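Local coordinates for protein Ifi204 (PDB 5YZW) that probably acts as an interferon-inducible sensor of DNA in innate immunity, recognising it through HIN domains such as this one, at residues Gly9-Met14 against Ser66-Cys71; Thr51-Lys56 against Ser81-Val86; Gly117-Gly122 against Cys170-Ser175. All coordinates share one frame; numbering follows the deposited sequence.

Contact 1 (Gly9-Met14 against Ser66-Cys71); sequences GPKQVM and SDYFGC
The seam between the first and fourth strands of an OB barrel holds this contact, where Lys11 and Gly9 meet Tyr68 and Pro10 meets Ser66. Lys11 reaches over with the end of its side chain. Lys11 NZ makes a weak hydrogen bond of 3.2 Å to Tyr68 OH. Lys11 CE is also close, 3.8 Å from Tyr68 CZ, so the methylene next to the amine packs against the phenol end of the ring. The chain starts out straight and then bends twice, at chi3 (-59°) and chi4 (-58°). These bends bring the amine back to the hydroxyl, and the two side chains cross at about a right angle. The same lysine makes a cation-pi contact with Phe44, so its charge has a second partner. The Tyr68 side chain heads for segment 9-14. With CG between its own backbone N and carbonyl carbon (chi1 58°), CE2 comes to Gly9 and OH to Lys11. Tyr68 CE2 lies 3.9 Å from Gly9 CA. In the fold, strand 11-25 pairs antiparallel with strand 62-71, and the backbones of Lys11 and Ile65 are hydrogen-bonded. Short strand 6-7 pairs with 62-71 as well, where Asp67 and Tyr68 both face His7 in a G1 beta bulge and the rings of His7 and Tyr68 meet with planes nearly parallel. Gly9 comes next to the bulge, its CA 4.3 Å from Ser66 CA. A beta carbon on Gly9 would run into Ser66 CA. The peptide bond before Pro10 is cis, in the link between strand 6-7 and strand 11-25. The bond from CA to CB of Pro10 leads away from segment 66-71, yet Pro10 CB itself lies 3.4 Å from Ser66 OG.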
loop_
_atom_site.group_PDB
_atom_site.type_symbol
_atom_site.label_atom_id
_atom_site.label_comp_id
_atom_site.label_asym_id
_atom_site.label_seq_id
_atom_site.Cartn_x
_atom_site.Cartn_y
_atom_site.Cartn_z
ATOM N N GLY A 9 3.345 -21.737 2.828
ATOM C CA GLY A 9 4.622 -21.143 3.159
ATOM C C GLY A 9 5.549 -22.222 3.670
ATOM O O GLY A 9 5.281 -23.416 3.480
ATOM N N PRO A 10 6.666 -21.832 4.328
ATOM C CA PRO A 10 7.004 -20.419 4.599
ATOM C C PRO A 10 7.687 -19.668 3.443
ATOM O O PRO A 10 8.468 -20.265 2.697
ATOM C CB PRO A 10 7.955 -20.521 5.791
ATOM C CG PRO A 10 8.694 -21.891 5.570
ATOM C CD PRO A 10 7.695 -22.776 4.827
ATOM N N LYS A 11 7.369 -18.378 3.291
ATOM C CA LYS A 11 8.104 -17.480 2.400
ATOM C C LYS A 11 9.059 -16.643 3.238
ATOM O O LYS A 11 8.639 -16.004 4.213
ATOM C CB LYS A 11 7.173 -16.543 1.609
ATOM C CG LYS A 11 7.892 -15.777 0.452
ATOM C CD LYS A 11 6.991 -14.678 -0.233
ATOM C CE LYS A 11 5.733 -15.283 -0.805
ATOM N NZ LYS A 11 6.049 -16.360 -1.794
ATOM N N GLN A 12 10.327 -16.622 2.848
ATOM C CA GLN A 12 11.378 -15.945 3.600
ATOM C C GLN A 12 11.666 -14.617 2.931
ATOM O O GLN A 12 12.107 -14.591 1.780
ATOM C CB GLN A 12 12.662 -16.782 3.659
ATOM C CG GLN A 12 12.761 -17.711 4.837
ATOM C CD GLN A 12 14.118 -18.397 4.915
ATOM O OE1 GLN A 12 15.100 -17.928 4.324
ATOM N NE2 GLN A 12 14.186 -19.498 5.669
ATOM N N VAL A 13 11.428 -13.514 3.647
ATOM C CA VAL A 13 11.494 -12.187 3.037
ATOM C C VAL A 13 12.225 -11.198 3.935
ATOM O O VAL A 13 12.311 -11.359 5.155
ATOM C CB VAL A 13 10.093 -11.624 2.673
ATOM C CG1 VAL A 13 9.371 -12.557 1.738
ATOM C CG2 VAL A 13 9.246 -11.404 3.933
ATOM N N MET A 14 12.731 -10.144 3.304
ATOM C CA MET A 14 13.177 -8.962 4.017
ATOM C C MET A 14 12.092 -7.891 3.949
ATOM O O MET A 14 11.547 -7.622 2.878
ATOM C CB MET A 14 14.478 -8.413 3.440
ATOM C CG MET A 14 15.078 -7.363 4.367
ATOM S SD MET A 14 16.556 -6.555 3.756
ATOM C CE MET A 14 17.842 -7.659 4.373
ATOM N N SER A 66 4.024 -17.736 6.871
ATOM C CA SER A 66 3.283 -18.952 6.549
ATOM C C SER A 66 1.779 -18.715 6.620
ATOM O O SER A 66 1.317 -17.684 7.103
ATOM C CB SER A 66 3.678 -20.099 7.499
ATOM O OG SER A 66 5.082 -20.187 7.620
ATOM N N ASP A 67 1.038 -19.736 6.185
ATOM C CA ASP A 67 -0.417 -19.715 6.103
ATOM C C ASP A 67 -0.943 -18.343 5.712
ATOM O O ASP A 67 -1.675 -17.721 6.494
ATOM C CB ASP A 67 -1.030 -20.167 7.430
ATOM C CG ASP A 67 -0.668 -21.605 7.775
ATOM O OD1 ASP A 67 -1.128 -22.525 7.057
ATOM O OD2 ASP A 67 0.085 -21.817 8.749
ATOM N N TYR A 68 -0.573 -17.864 4.533
ATOM C CA TYR A 68 -0.953 -16.546 4.062
ATOM C C TYR A 68 -1.863 -16.711 2.858
ATOM O O TYR A 68 -1.948 -17.787 2.261
ATOM C CB TYR A 68 0.284 -15.711 3.711
ATOM C CG TYR A 68 1.198 -16.317 2.650
ATOM C CD1 TYR A 68 0.999 -16.047 1.299
ATOM C CD2 TYR A 68 2.269 -17.134 3.000
ATOM C CE1 TYR A 68 1.826 -16.580 0.323
ATOM C CE2 TYR A 68 3.119 -17.676 2.011
ATOM C CZ TYR A 68 2.886 -17.392 0.691
ATOM O OH TYR A 68 3.686 -17.904 -0.300
ATOM N N PHE A 69 -2.561 -15.644 2.520
ATOM C CA PHE A 69 -3.573 -15.693 1.483
ATOM C C PHE A 69 -3.253 -14.665 0.413
ATOM O O PHE A 69 -2.840 -13.543 0.734
ATOM C CB PHE A 69 -4.957 -15.418 2.049
ATOM C CG PHE A 69 -5.468 -16.500 2.938
ATOM C CD1 PHE A 69 -5.081 -16.565 4.265
ATOM C CD2 PHE A 69 -6.346 -17.457 2.443
ATOM C CE1 PHE A 69 -5.550 -17.570 5.084
ATOM C CE2 PHE A 69 -6.825 -18.461 3.257
ATOM C CZ PHE A 69 -6.425 -18.519 4.581
ATOM N N GLY A 70 -3.436 -15.055 -0.838
ATOM C CA GLY A 70 -3.316 -14.144 -1.956
ATOM C C GLY A 70 -4.687 -13.647 -2.359
ATOM O O GLY A 70 -5.587 -14.439 -2.638
ATOM N N CYS A 71 -4.846 -12.326 -2.385
ATOM C CA CYS A 71 -6.138 -11.723 -2.692
ATOM C C CYS A 71 -5.875 -10.358 -3.307
ATOM O O CYS A 71 -5.144 -9.560 -2.722
ATOM C CB CYS A 71 -7.011 -11.592 -1.424
ATOM S SG CYS A 71 -8.655 -10.905 -1.797
#

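Contact 2 (Thr51-Lys56 against Ser81-Val86); sequences TALKSK and SCVSDV
Leu53 overlaps Val83 with both of its methyl branches. Leu53 CD1 lies 3.7 Å from Val83 CG2, and Leu53 CD2 lies 3.8 Å from Val83 CB. The two side chains cross at a slant. Val83 has CG2 beside its backbone N, with CG1 anti to that nitrogen (chi1 -178°), so CG2 is the methyl that faces the leucine. Both residues are buried, and they form the apolar part of the contact. Lys56 forms the polar part. Its chain is extended beyond CG and runs across to segment 81-86. At its end Lys56 NZ makes a weak hydrogen bond of 3.2 Å to Val83 O. Lys56 CD passes 4.2 Å from Val83 CG1. The stem of the lysine also crosses Asp85 at about a right angle, with Lys56 CG 4.2 Å from Asp85 CG. The charged ends do not touch: Lys56 NZ and Asp85 OD1 are 4.8 Å apart. Asp85 OD2 is bonded instead to Asn61 ND2, and the same amide nitrogen also bonds Lys56 O, which ties the two segments through a third residue. A methionine in place of Lys56 would probably leave Val83 O without this donor and Asp85 without a nearby positive charge. Residues 51-55 form a short 3-10 segment. Lys56 N bonds Leu53 O at 2.8 Å, and this turn brings both Leu53 and Lys56 to the same partner segment. The 3-10 segment belongs to the connection between strands 43-48 and 62-71, the third and fourth strands of the first OB fold. Short strand 83-84 pairs antiparallel with 62-71, with Ser84 bonded to Ala64 through the backbone. Ile77 of strand 74-77 touches both Leu53 and Val83, while Ile63 of strand 62-71 lies against Val83 and Asp85.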
loop_
_atom_site.group_PDB
_atom_site.type_symbol
_atom_site.label_atom_id
_atom_site.label_comp_id
_atom_site.label_asym_id
_atom_site.label_seq_id
_atom_site.Cartn_x
_atom_site.Cartn_y
_atom_site.Cartn_z
ATOM N N THR A 51 -2.319 -6.724 13.946
ATOM C CA THR A 51 -1.305 -5.695 14.112
ATOM C C THR A 51 -0.395 -5.956 15.295
ATOM O O THR A 51 0.548 -5.179 15.508
ATOM C CB THR A 51 -1.965 -4.306 14.204
ATOM O OG1 THR A 51 -2.902 -4.280 15.289
ATOM C CG2 THR A 51 -2.703 -4.028 12.908
ATOM N N ALA A 52 -0.606 -7.045 16.043
ATOM C CA ALA A 52 0.436 -7.455 16.977
ATOM C C ALA A 52 1.761 -7.642 16.252
ATOM O O ALA A 52 2.829 -7.441 16.839
ATOM C CB ALA A 52 0.046 -8.743 17.714
ATOM N N LEU A 53 1.705 -7.975 14.967
ATOM C CA LEU A 53 2.899 -8.189 14.157
ATOM C C LEU A 53 3.684 -6.910 13.873
ATOM O O LEU A 53 4.744 -6.998 13.239
ATOM C CB LEU A 53 2.500 -8.860 12.844
ATOM C CG LEU A 53 2.131 -10.336 12.976
ATOM C CD1 LEU A 53 1.595 -10.890 11.657
ATOM C CD2 LEU A 53 3.368 -11.107 13.402
ATOM N N LYS A 54 3.199 -5.739 14.315
ATOM C CA LYS A 54 3.950 -4.497 14.138
ATOM C C LYS A 54 5.400 -4.639 14.608
ATOM O O LYS A 54 6.326 -4.153 13.948
ATOM C CB LYS A 54 3.235 -3.362 14.883
ATOM C CG LYS A 54 3.966 -2.027 14.935
ATOM C CD LYS A 54 3.283 -1.097 15.958
ATOM C CE LYS A 54 3.995 0.238 16.064
ATOM N NZ LYS A 54 3.179 1.248 16.797
ATOM N N SER A 55 5.625 -5.338 15.725
ATOM C CA SER A 55 6.988 -5.526 16.226
ATOM C C SER A 55 7.875 -6.354 15.303
ATOM O O SER A 55 9.093 -6.347 15.486
ATOM C CB SER A 55 6.971 -6.192 17.605
ATOM O OG SER A 55 6.380 -7.476 17.532
ATOM N N LYS A 56 7.324 -7.061 14.326
ATOM C CA LYS A 56 8.160 -7.846 13.426
ATOM C C LYS A 56 8.322 -7.245 12.036
ATOM O O LYS A 56 9.295 -7.572 11.338
ATOM C CB LYS A 56 7.607 -9.271 13.305
ATOM C CG LYS A 56 7.859 -10.073 14.588
ATOM C CD LYS A 56 7.154 -11.411 14.574
ATOM C CE LYS A 56 7.160 -12.034 15.968
ATOM N NZ LYS A 56 6.586 -13.409 15.922
ATOM N N SER A 81 0.711 -15.906 14.598
ATOM C CA SER A 81 1.421 -17.178 14.432
ATOM C C SER A 81 1.933 -17.397 13.011
ATOM O O SER A 81 2.730 -18.319 12.798
ATOM C CB SER A 81 0.520 -18.361 14.819
ATOM O OG SER A 81 -0.789 -18.181 14.298
ATOM N N CYS A 82 1.506 -16.576 12.048
ATOM C CA CYS A 82 1.927 -16.754 10.663
ATOM C C CYS A 82 3.385 -16.371 10.432
ATOM O O CYS A 82 3.941 -16.722 9.388
ATOM C CB CYS A 82 1.056 -15.902 9.711
ATOM S SG CYS A 82 -0.736 -16.243 9.722
ATOM N N VAL A 83 3.997 -15.617 11.342
ATOM C CA VAL A 83 5.283 -14.969 11.088
ATOM C C VAL A 83 6.258 -15.322 12.208
ATOM O O VAL A 83 5.900 -15.273 13.388
ATOM C CB VAL A 83 5.125 -13.434 10.979
ATOM C CG1 VAL A 83 6.464 -12.785 10.664
ATOM C CG2 VAL A 83 4.064 -13.051 9.910
ATOM N N SER A 84 7.489 -15.696 11.839
ATOM C CA SER A 84 8.585 -15.883 12.792
ATOM C C SER A 84 9.801 -15.130 12.260
ATOM O O SER A 84 9.889 -14.860 11.057
ATOM C CB SER A 84 8.904 -17.372 13.010
ATOM O OG SER A 84 9.415 -17.933 11.822
ATOM N N ASP A 85 10.732 -14.747 13.167
ATOM C CA ASP A 85 11.823 -13.856 12.756
ATOM C C ASP A 85 13.174 -14.101 13.449
ATOM O O ASP A 85 13.966 -13.159 13.586
ATOM C CB ASP A 85 11.432 -12.388 12.981
ATOM C CG ASP A 85 11.585 -11.936 14.441
ATOM O OD1 ASP A 85 11.255 -12.711 15.371
ATOM O OD2 ASP A 85 12.025 -10.782 14.648
ATOM N N VAL A 86 13.501 -15.326 13.842
ATOM C CA VAL A 86 14.740 -15.554 14.591
ATOM C C VAL A 86 15.782 -16.176 13.664
ATOM O O VAL A 86 15.749 -17.381 13.397
ATOM C CB VAL A 86 14.507 -16.405 15.840
ATOM C CG1 VAL A 86 15.842 -16.637 16.580
ATOM C CG2 VAL A 86 13.498 -15.722 16.752
#

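Contact 3 (Gly117-Gly122 against Cys170-Ser175)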
loop_
_atom_site.group_PDB
_atom_site.type_symbol
_atom_site.label_atom_id
_atom_site.label_comp_id
_atom_site.label_asym_id
_atom_site.label_seq_id
_atom_site.Cartn_x
_atom_site.Cartn_y
_atom_site.Cartn_z
ATOM N N GLY A 117 -9.649 -0.661 -11.927
ATOM C CA GLY A 117 -9.913 -1.509 -10.784
ATOM C C GLY A 117 -8.665 -2.089 -10.149
ATOM O O GLY A 117 -8.760 -2.695 -9.080
ATOM N N THR A 118 -7.504 -1.927 -10.757
ATOM C CA THR A 118 -6.297 -2.365 -10.077
ATOM C C THR A 118 -5.975 -1.408 -8.930
ATOM O O THR A 118 -6.385 -0.243 -8.917
ATOM C CB THR A 118 -5.140 -2.448 -11.064
ATOM O OG1 THR A 118 -5.075 -1.225 -11.802
ATOM C CG2 THR A 118 -5.370 -3.587 -12.051
ATOM N N PHE A 119 -5.254 -1.916 -7.945
ATOM C CA PHE A 119 -4.883 -1.134 -6.773
ATOM C C PHE A 119 -3.470 -0.582 -6.919
ATOM O O PHE A 119 -2.559 -1.276 -7.370
ATOM C CB PHE A 119 -5.033 -1.991 -5.521
ATOM C CG PHE A 119 -6.427 -2.526 -5.354
ATOM C CD1 PHE A 119 -7.445 -1.716 -4.873
ATOM C CD2 PHE A 119 -6.736 -3.821 -5.740
ATOM C CE1 PHE A 119 -8.743 -2.196 -4.740
ATOM C CE2 PHE A 119 -8.022 -4.313 -5.596
ATOM C CZ PHE A 119 -9.037 -3.491 -5.100
ATOM N N VAL A 120 -3.300 0.681 -6.559
ATOM C CA VAL A 120 -2.118 1.464 -6.900
ATOM C C VAL A 120 -1.545 2.064 -5.620
ATOM O O VAL A 120 -2.295 2.431 -4.708
ATOM C CB VAL A 120 -2.467 2.570 -7.927
ATOM C CG1 VAL A 120 -1.283 3.516 -8.156
ATOM C CG2 VAL A 120 -2.912 1.947 -9.242
ATOM N N SER A 121 -0.214 2.149 -5.552
ATOM C CA SER A 121 0.509 2.789 -4.465
ATOM C C SER A 121 1.518 3.734 -5.088
ATOM O O SER A 121 2.110 3.409 -6.118
ATOM C CB SER A 121 1.245 1.759 -3.597
ATOM O OG SER A 121 0.361 1.143 -2.675
ATOM N N GLY A 122 1.720 4.897 -4.485
ATOM C CA GLY A 122 2.601 5.886 -5.081
ATOM C C GLY A 122 2.635 7.160 -4.268
ATOM O O GLY A 122 1.745 7.427 -3.453
ATOM N N CYS A 170 -2.646 1.502 -1.695
ATOM C CA CYS A 170 -3.831 0.700 -1.985
ATOM C C CYS A 170 -5.045 1.583 -2.282
ATOM O O CYS A 170 -6.077 1.488 -1.621
ATOM C CB CYS A 170 -4.131 -0.258 -0.832
ATOM S SG CYS A 170 -5.399 -1.509 -1.219
ATOM N N PHE A 171 -4.896 2.443 -3.292
ATOM C CA PHE A 171 -6.005 3.169 -3.904
ATOM C C PHE A 171 -6.452 2.472 -5.187
ATOM O O PHE A 171 -5.648 1.843 -5.876
ATOM C CB PHE A 171 -5.600 4.609 -4.214
ATOM C CG PHE A 171 -5.704 5.521 -3.051
ATOM C CD1 PHE A 171 -4.982 5.292 -1.899
ATOM C CD2 PHE A 171 -6.534 6.650 -3.113
ATOM C CE1 PHE A 171 -5.076 6.144 -0.812
ATOM C CE2 PHE A 171 -6.640 7.489 -2.029
ATOM C CZ PHE A 171 -5.914 7.238 -0.873
ATOM N N GLU A 172 -7.739 2.600 -5.530
ATOM C CA GLU A 172 -8.253 1.909 -6.714
ATOM C C GLU A 172 -8.235 2.819 -7.927
ATOM O O GLU A 172 -8.743 3.942 -7.881
ATOM C CB GLU A 172 -9.668 1.362 -6.508
ATOM C CG GLU A 172 -10.201 0.600 -7.739
ATOM C CD GLU A 172 -11.549 -0.095 -7.513
ATOM O OE1 GLU A 172 -12.077 -0.049 -6.385
ATOM O OE2 GLU A 172 -12.098 -0.671 -8.482
ATOM N N LEU A 173 -7.675 2.312 -9.020
ATOM C CA LEU A 173 -7.564 3.075 -10.253
ATOM C C LEU A 173 -8.887 2.959 -10.987
ATOM O O LEU A 173 -9.357 1.848 -11.260
ATOM C CB LEU A 173 -6.415 2.546 -11.114
ATOM C CG LEU A 173 -6.329 3.088 -12.533
ATOM C CD1 LEU A 173 -5.882 4.522 -12.403
ATOM C CD2 LEU A 173 -5.311 2.303 -13.370
ATOM N N THR A 174 -9.516 4.092 -11.270
ATOM C CA THR A 174 -10.792 4.093 -11.961
ATOM C C THR A 174 -10.752 5.166 -13.037
ATOM O O THR A 174 -9.859 6.020 -13.060
ATOM C CB THR A 174 -11.962 4.337 -10.992
ATOM O OG1 THR A 174 -11.987 5.710 -10.618
ATOM C CG2 THR A 174 -11.808 3.503 -9.711
ATOM N N SER A 175 -11.722 5.119 -13.944
ATOM C CA SER A 175 -11.860 6.199 -14.904
ATOM C C SER A 175 -13.322 6.591 -15.037
ATOM O O SER A 175 -14.230 5.804 -14.754
ATOM C CB SER A 175 -11.267 5.827 -16.273
ATOM O OG SER A 175 -12.057 4.868 -16.942
#
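Four backbone hydrogen bonds join Gly117, Thr118 and Val120 to Phe171 and Leu173. Val120 and Phe171 form an antiparallel hydrogen-bonded pair: Val120 N gives to Phe171 O at 2.7 Å, and Phe171 N gives to Val120 O at 3.0 Å. Phe119 and Glu172 form the neighbouring non-hydrogen-bonded pair. Beyond it Leu173 N bonds Thr118 O at 2.9 Å and almost straight, with an angle of 171° at the hydrogen. Gly117 N returns a bond to Leu173 O at 2.6 Å. A CA-H...O contact adds to these, with Phe119 CA 3.2 Å from Phe171 O.

Among the side chains, Cys170 makes a sulfur-aromatic contact with Phe119. Cys170 SG lies 4.9 Å from the Phe119 ring centroid and 40° off the ring normal, an oblique approach. Glu172 CB comes to the same ring near CD1 and CE1. The glutamate leaves its backbone with CG anti to N (chi1 -178°) and stays extended, so its carboxylate reaches Gly117; Glu172 OE2 is 3.3 Å from Gly117 CA. On the face that carries Val120 and Phe171, Val120 CG2 lies 4.0 Å from Leu173 CB. Thr118 lies alongside Leu173, pointing the same way, while its OG1 is hydrogen-bonded to Ala115 O. Phe119 and Cys170 also touch Phe74 of strand 74-77, in the other sheet. Val120 and Phe171 both touch Leu182 of strand 180-183.

Cys170 and Phe171 both face Val120, a G1 beta bulge. The chain turns a corner at Cys170: strands 165-169 and 171-175 lie on different faces, though both pair antiparallel with 119-132. Antiparallel pairing of the first and fourth strands is one of the pairings that close an OB barrel, here the second of the two in this HIN domain.

In the fold
Contacts 1 and 3 are comparable: each lies between the first and fourth strands of one OB fold. Their chemistry differs. Contact 3 is a backbone-bonded strand pair with four buried residues, about 10 Å from the centre of the chain to its own centre, nearer than the other two. Contact 1 is a surface contact, made by side chains and glycine at a strand end. Contact 2 is partly buried and mixes an apolar pair with a weak lysine bond. Contacts 1 and 2 share the first sheet and touch through a probable hydrogen bond from Ser66 N to Cys82 O, 2.7 Å. Contacts 2 and 3 lie on opposite sides of the chain's centre.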